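Long-range contacts in putative methyl-accepting chemotaxis signal transduction protein (Campylobacter jejuni subsp. jejuni serotype O:2, PDB 4XMR), which binds isoleucine through its tandem PAS sensory domain and probably acts as a chemoreceptor that passes an amino-acid signal across the membrane: residues 17-22 / 214-219; 176-181 / 239-244. All blocks are in the same frame, centred on the assembly; numbering follows the deposited sequence.

Contact 1 of 2, residues 17-22 / 214-219; sequences NQTDLL and NNFFSY
F216 lays the edge of its ring against helix 9-48, the long helix of this tandem PAS sensory domain. The helix runs across the face of an antiparallel sheet, and F216 belongs to the segment that carries that sheet's outermost strand on this side within the chain. The packed part of the contact is small. Q18 touches the ring with its CB, 3.7 Å from F216 CZ and close to the ring plane. The Q18 chain is bent at chi2 (-65°), which carries its amide away from the ring. T19 meets the same edge with its hydroxyl, OG1 lying 3.3 Å from F216 CE2. L227 and A229 of the neighbouring strand also pack on F216.

The N214 side is looser and wet. L22 packs a methyl beside the amide oxygen, with CD2 3.6 Å from N214 OD1. No direct hydrogen bond joins the two segments; water bridges them instead. One bridge runs from T19 OG1 to N214 O. Its water has two sites too close together to be filled at once, so its exact place is doubtful. T19 OG1 stands beside its own backbone N (chi1 -62°), where it is also hydrogen-bonded to the carbonyl O of L15, one turn back. In the N214 conformer given, water 1 makes a second bridge, donating to T19 O at 2.8 Å and to N214 OD1 at 2.7 Å.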
loop_
_atom_site.group_PDB
_atom_site.type_symbol
_atom_site.label_atom_id
_atom_site.label_comp_id
_atom_site.label_asym_id
_atom_site.label_seq_id
_atom_site.Cartn_x
_atom_site.Cartn_y
_atom_site.Cartn_z
ATOM N N ASN B 17 18.296 -5.380 -13.813
ATOM C CA ASN B 17 17.962 -4.636 -12.609
ATOM C C ASN B 17 17.092 -3.422 -12.915
ATOM O O ASN B 17 16.125 -3.166 -12.193
ATOM C CB ASN B 17 19.202 -4.233 -11.810
ATOM C CG ASN B 17 18.846 -3.700 -10.423
ATOM O OD1 ASN B 17 18.432 -4.455 -9.534
ATOM N ND2 ASN B 17 19.000 -2.395 -10.234
ATOM N N GLN B 18 17.408 -2.691 -13.982
ATOM C CA GLN B 18 16.561 -1.557 -14.354
ATOM C C GLN B 18 15.136 -2.022 -14.634
ATOM O O GLN B 18 14.175 -1.354 -14.250
ATOM C CB GLN B 18 17.122 -0.805 -15.562
ATOM C CG GLN B 18 18.440 -0.088 -15.281
ATOM C CD GLN B 18 18.280 1.020 -14.257
ATOM O OE1 GLN B 18 18.527 0.822 -13.070
ATOM N NE2 GLN B 18 17.861 2.192 -14.715
ATOM N N THR B 19 14.998 -3.187 -15.262
ATOM C CA THR B 19 13.681 -3.772 -15.504
ATOM C C THR B 19 12.976 -4.058 -14.180
ATOM O O THR B 19 11.793 -3.746 -14.017
ATOM C CB THR B 19 13.801 -5.071 -16.304
ATOM O OG1 THR B 19 14.379 -4.774 -17.576
ATOM C CG2 THR B 19 12.435 -5.705 -16.533
ATOM N N ASP B 20 13.709 -4.634 -13.232
ATOM C CA ASP B 20 13.142 -4.906 -11.912
ATOM C C ASP B 20 12.672 -3.634 -11.218
ATOM O O ASP B 20 11.599 -3.597 -10.609
ATOM C CB ASP B 20 14.161 -5.613 -11.016
ATOM C CG ASP B 20 14.408 -7.054 -11.420
ATOM O OD1 ASP B 20 13.594 -7.627 -12.171
ATOM O OD2 ASP B 20 15.423 -7.613 -10.960
ATOM N N LEU B 21 13.475 -2.583 -11.291
ATOM C CA LEU B 21 13.079 -1.335 -10.644
ATOM C C LEU B 21 11.892 -0.674 -11.331
ATOM O O LEU B 21 11.011 -0.122 -10.658
ATOM C CB LEU B 21 14.260 -0.374 -10.513
ATOM C CG LEU B 21 15.425 -0.924 -9.690
ATOM C CD1 LEU B 21 16.442 0.166 -9.508
ATOM C CD2 LEU B 21 14.967 -1.481 -8.347
ATOM N N LEU B 22 11.842 -0.728 -12.653
ATOM C CA LEU B 22 10.671 -0.232 -13.352
ATOM C C LEU B 22 9.415 -0.981 -12.903
ATOM O O LEU B 22 8.364 -0.364 -12.669
ATOM C CB LEU B 22 10.871 -0.337 -14.867
ATOM C CG LEU B 22 9.695 0.156 -15.712
ATOM C CD1 LEU B 22 9.354 1.612 -15.406
ATOM C CD2 LEU B 22 10.028 -0.012 -17.196
ATOM N N ASN B 214 8.869 -1.967 -22.047
ATOM C CA ASN B 214 10.012 -2.627 -21.410
ATOM C C ASN B 214 11.245 -2.838 -22.266
ATOM O O ASN B 214 12.214 -3.450 -21.819
ATOM C CB ASN B 214 9.605 -3.935 -20.733
ATOM C CG ASN B 214 9.082 -3.710 -19.350
ATOM O OD1 ASN B 214 9.838 -3.357 -18.445
ATOM N ND2 ASN B 214 7.780 -3.883 -19.176
ATOM N N ASN B 215 11.217 -2.309 -23.481
ATOM C CA ASN B 215 12.348 -2.433 -24.393
ATOM C C ASN B 215 13.278 -1.242 -24.211
ATOM O O ASN B 215 12.863 -0.094 -24.328
ATOM C CB ASN B 215 11.859 -2.520 -25.836
ATOM C CG ASN B 215 10.987 -3.732 -26.074
ATOM O OD1 ASN B 215 11.295 -4.832 -25.609
ATOM N ND2 ASN B 215 9.892 -3.542 -26.796
ATOM N N PHE B 216 14.539 -1.509 -23.909
ATOM C CA PHE B 216 15.473 -0.418 -23.668
ATOM C C PHE B 216 15.864 0.326 -24.928
ATOM O O PHE B 216 16.057 -0.270 -26.002
ATOM C CB PHE B 216 16.717 -0.913 -22.944
ATOM C CG PHE B 216 16.454 -1.251 -21.523
ATOM C CD1 PHE B 216 16.574 -0.285 -20.532
ATOM C CD2 PHE B 216 16.030 -2.521 -21.174
ATOM C CE1 PHE B 216 16.304 -0.596 -19.210
ATOM C CE2 PHE B 216 15.753 -2.838 -19.863
ATOM C CZ PHE B 216 15.886 -1.875 -18.882
ATOM N N PHE B 217 16.014 1.636 -24.784
ATOM C CA PHE B 217 16.377 2.496 -25.899
ATOM C C PHE B 217 17.383 3.557 -25.486
ATOM O O PHE B 217 17.441 3.949 -24.315
ATOM C CB PHE B 217 15.133 3.172 -26.473
ATOM C CG PHE B 217 14.278 3.860 -25.443
ATOM C CD1 PHE B 217 14.633 5.104 -24.932
ATOM C CD2 PHE B 217 13.112 3.265 -24.991
ATOM C CE1 PHE B 217 13.833 5.742 -23.982
ATOM C CE2 PHE B 217 12.307 3.892 -24.042
ATOM C CZ PHE B 217 12.668 5.125 -23.542
ATOM N N SER B 218 18.157 4.027 -26.459
ATOM C CA SER B 218 19.039 5.167 -26.256
ATOM C C SER B 218 18.317 6.445 -26.648
ATOM O O SER B 218 17.488 6.455 -27.561
ATOM C CB SER B 218 20.319 5.012 -27.080
ATOM O OG SER B 218 21.083 3.918 -26.615
ATOM N N TYR B 219 18.617 7.520 -25.932
ATOM C CA TYR B 219 18.107 8.836 -26.282
ATOM C C TYR B 219 19.050 9.875 -25.703
ATOM O O TYR B 219 19.952 9.540 -24.934
ATOM C CB TYR B 219 16.667 9.034 -25.777
ATOM C CG TYR B 219 16.548 9.270 -24.285
ATOM C CD1 TYR B 219 16.603 8.208 -23.383
ATOM C CD2 TYR B 219 16.372 10.554 -23.776
ATOM C CE1 TYR B 219 16.492 8.421 -22.021
ATOM C CE2 TYR B 219 16.254 10.774 -22.412
ATOM C CZ TYR B 219 16.316 9.707 -21.543
ATOM O OH TYR B 219 16.209 9.921 -20.192
HETATM O O HOH W 1 9.620 -3.808 -15.826
HETATM O O HOH W 2 12.881 -5.106 -19.823
HETATM O O HOH W 3 12.619 -3.053 -19.044
#

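Contact 2 of 2, residues 176-181 / 239-244; sequences NTFLFD and CITESA
F178 and C239 form a hydrogen-bonded pair between antiparallel strands 177-180 and 236-243, in the five-stranded sheet of one of the two PAS-like modules. F178 N gives to C239 O at 2.9 Å, and C239 N gives back to F178 O at 2.9 Å with a fairly straight N-H...O angle of 167°. C239 O also takes a CA-H...O contact from T177 CA.

Just before strand 177-180, N176 binds T241 through both its backbone and its side chain. Its backbone O accepts from T241 N at 3.2 Å, a longer bond. Its side-chain ND2 donates to T241 O at 3.1 Å. That oxygen lies in the N176 amide plane, but the donor sits well above the carbonyl plane of T241. CG is anti to the backbone N (chi1 -175°), which extends the amide toward T241. The T241 hydroxyl is held by R226, and that of T177 by T25 of helix 9-48.

On the sheet face that holds F178 and C239, C239 CB lies over the F178 ring, 3.9 Å from its centroid, in a CH-pi contact. T241 CG2 meets the edge of that ring. C239 SG lies at the edge of the F180 ring, 3.8 Å from F180 CE2, and closes the disulfide with C230. On the opposite face of the sheet, T177 CG2 packs on I240 CD1. The buried backbone groups of the F178-C239 pair are thus satisfied by each other, while the disulfide covalently ties C239 to strand 224-233 among aromatic rings.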
loop_
_atom_site.group_PDB
_atom_site.type_symbol
_atom_site.label_atom_id
_atom_site.label_comp_id
_atom_site.label_asym_id
_atom_site.label_seq_id
_atom_site.Cartn_x
_atom_site.Cartn_y
_atom_site.Cartn_z
ATOM N N ASN B 176 15.640 5.682 -10.884
ATOM C CA ASN B 176 15.201 6.943 -11.441
ATOM C C ASN B 176 13.936 6.715 -12.255
ATOM O O ASN B 176 13.960 6.729 -13.504
ATOM C CB ASN B 176 16.295 7.552 -12.302
ATOM C CG ASN B 176 15.927 8.919 -12.809
ATOM O OD1 ASN B 176 15.404 9.753 -12.059
ATOM N ND2 ASN B 176 16.194 9.165 -14.086
ATOM N N THR B 177 12.840 6.470 -11.538
ATOM C CA THR B 177 11.573 6.146 -12.169
ATOM C C THR B 177 10.620 7.327 -12.104
ATOM O O THR B 177 10.700 8.170 -11.208
ATOM C CB THR B 177 10.919 4.915 -11.535
ATOM O OG1 THR B 177 10.705 5.176 -10.144
ATOM C CG2 THR B 177 11.803 3.677 -11.682
ATOM N N PHE B 178 9.720 7.390 -13.078
ATOM C CA PHE B 178 8.770 8.487 -13.173
ATOM C C PHE B 178 7.545 8.068 -13.972
ATOM O O PHE B 178 7.559 7.038 -14.634
ATOM C CB PHE B 178 9.429 9.777 -13.705
ATOM C CG PHE B 178 10.250 9.599 -14.966
ATOM C CD1 PHE B 178 11.566 9.155 -14.891
ATOM C CD2 PHE B 178 9.738 9.939 -16.212
ATOM C CE1 PHE B 178 12.341 9.007 -16.039
ATOM C CE2 PHE B 178 10.514 9.800 -17.367
ATOM C CZ PHE B 178 11.813 9.335 -17.268
ATOM N N LEU B 179 6.477 8.852 -13.855
ATOM C CA LEU B 179 5.206 8.564 -14.502
ATOM C C LEU B 179 4.747 9.736 -15.344
ATOM O O LEU B 179 4.831 10.880 -14.903
ATOM C CB LEU B 179 4.107 8.319 -13.464
ATOM C CG LEU B 179 4.200 7.172 -12.479
ATOM C CD1 LEU B 179 2.922 7.166 -11.633
ATOM C CD2 LEU B 179 4.386 5.847 -13.201
ATOM N N PHE B 180 4.217 9.433 -16.529
ATOM C CA PHE B 180 3.478 10.403 -17.325
ATOM C C PHE B 180 1.999 10.083 -17.255
ATOM O O PHE B 180 1.613 8.919 -17.160
ATOM C CB PHE B 180 3.901 10.343 -18.794
ATOM C CG PHE B 180 5.317 10.750 -19.039
ATOM C CD1 PHE B 180 5.638 12.085 -19.213
ATOM C CD2 PHE B 180 6.319 9.795 -19.115
ATOM C CE1 PHE B 180 6.940 12.470 -19.443
ATOM C CE2 PHE B 180 7.623 10.173 -19.348
ATOM C CZ PHE B 180 7.933 11.511 -19.517
ATOM N N ASP B 181 1.168 11.116 -17.312
ATOM C CA ASP B 181 -0.267 10.895 -17.356
ATOM C C ASP B 181 -0.745 10.569 -18.769
ATOM O O ASP B 181 0.061 10.407 -19.689
ATOM C CB ASP B 181 -1.037 12.072 -16.742
ATOM C CG ASP B 181 -0.877 13.372 -17.524
ATOM O OD1 ASP B 181 -0.511 13.344 -18.721
ATOM O OD2 ASP B 181 -1.152 14.435 -16.932
ATOM N N CYS B 239 8.356 5.096 -16.594
ATOM C CA CYS B 239 9.684 5.009 -17.209
ATOM C C CYS B 239 10.788 4.918 -16.167
ATOM O O CYS B 239 10.619 5.357 -15.013
ATOM C CB CYS B 239 9.966 6.252 -18.053
ATOM S SG CYS B 239 8.842 6.539 -19.434
ATOM N N ILE B 240 11.920 4.362 -16.586
ATOM C CA ILE B 240 13.161 4.431 -15.831
ATOM C C ILE B 240 14.255 4.853 -16.806
ATOM O O ILE B 240 14.302 4.382 -17.954
ATOM C CB ILE B 240 13.482 3.079 -15.142
ATOM C CG1 ILE B 240 14.603 3.249 -14.123
ATOM C CG2 ILE B 240 13.786 1.971 -16.168
ATOM C CD1 ILE B 240 14.765 2.046 -13.211
ATOM N N THR B 241 15.112 5.774 -16.389
ATOM C CA THR B 241 16.212 6.171 -17.254
ATOM C C THR B 241 17.488 6.340 -16.451
ATOM O O THR B 241 17.443 6.577 -15.233
ATOM C CB THR B 241 15.945 7.491 -18.023
ATOM O OG1 THR B 241 15.973 8.600 -17.113
ATOM C CG2 THR B 241 14.615 7.455 -18.764
ATOM N N GLU B 242 18.616 6.214 -17.145
ATOM C CA GLU B 242 19.913 6.393 -16.528
ATOM C C GLU B 242 20.880 6.977 -17.541
ATOM O O GLU B 242 20.732 6.771 -18.743
ATOM C CB GLU B 242 20.452 5.050 -16.026
ATOM C CG GLU B 242 21.723 5.154 -15.205
ATOM C CD GLU B 242 21.593 6.115 -14.025
ATOM O OE1 GLU B 242 21.764 7.340 -14.218
ATOM O OE2 GLU B 242 21.335 5.645 -12.899
ATOM N N SER B 243 21.871 7.711 -17.055
ATOM C CA SER B 243 22.954 8.181 -17.912
ATOM C C SER B 243 23.699 7.008 -18.549
ATOM O O SER B 243 23.977 6.004 -17.883
ATOM C CB SER B 243 23.943 9.003 -17.093
ATOM O OG SER B 243 25.121 9.251 -17.823
ATOM N N ALA B 244 24.054 7.137 -19.826
ATOM C CA ALA B 244 24.848 6.108 -20.498
ATOM C C ALA B 244 26.187 5.902 -19.787
ATOM O O ALA B 244 26.742 4.801 -19.798
ATOM C CB ALA B 244 25.066 6.476 -21.961
#

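Overall arrangement
Both contacts involve the same five-stranded sheet; helix 9-48 is part of contact 1 and packs on contact 2. The centres of contact 1 and contact 2 are about 9 Å apart. Contact 2 is core, a strand pairing inside the sheet. Contact 1 is at the surface, where the helix meets the segment that carries an outer strand. Residues of the two touch directly: L21 and Q18 pack on I240, L22 reaches the backbone of C239, and Y219 OH packs on T241. The core pair relies on direct hydrogen bonds and aromatic packing. The surface pair has no direct hydrogen bond and combines packing at a ring edge with bridging water. Near contact 1, the helix also packs on the second subunit.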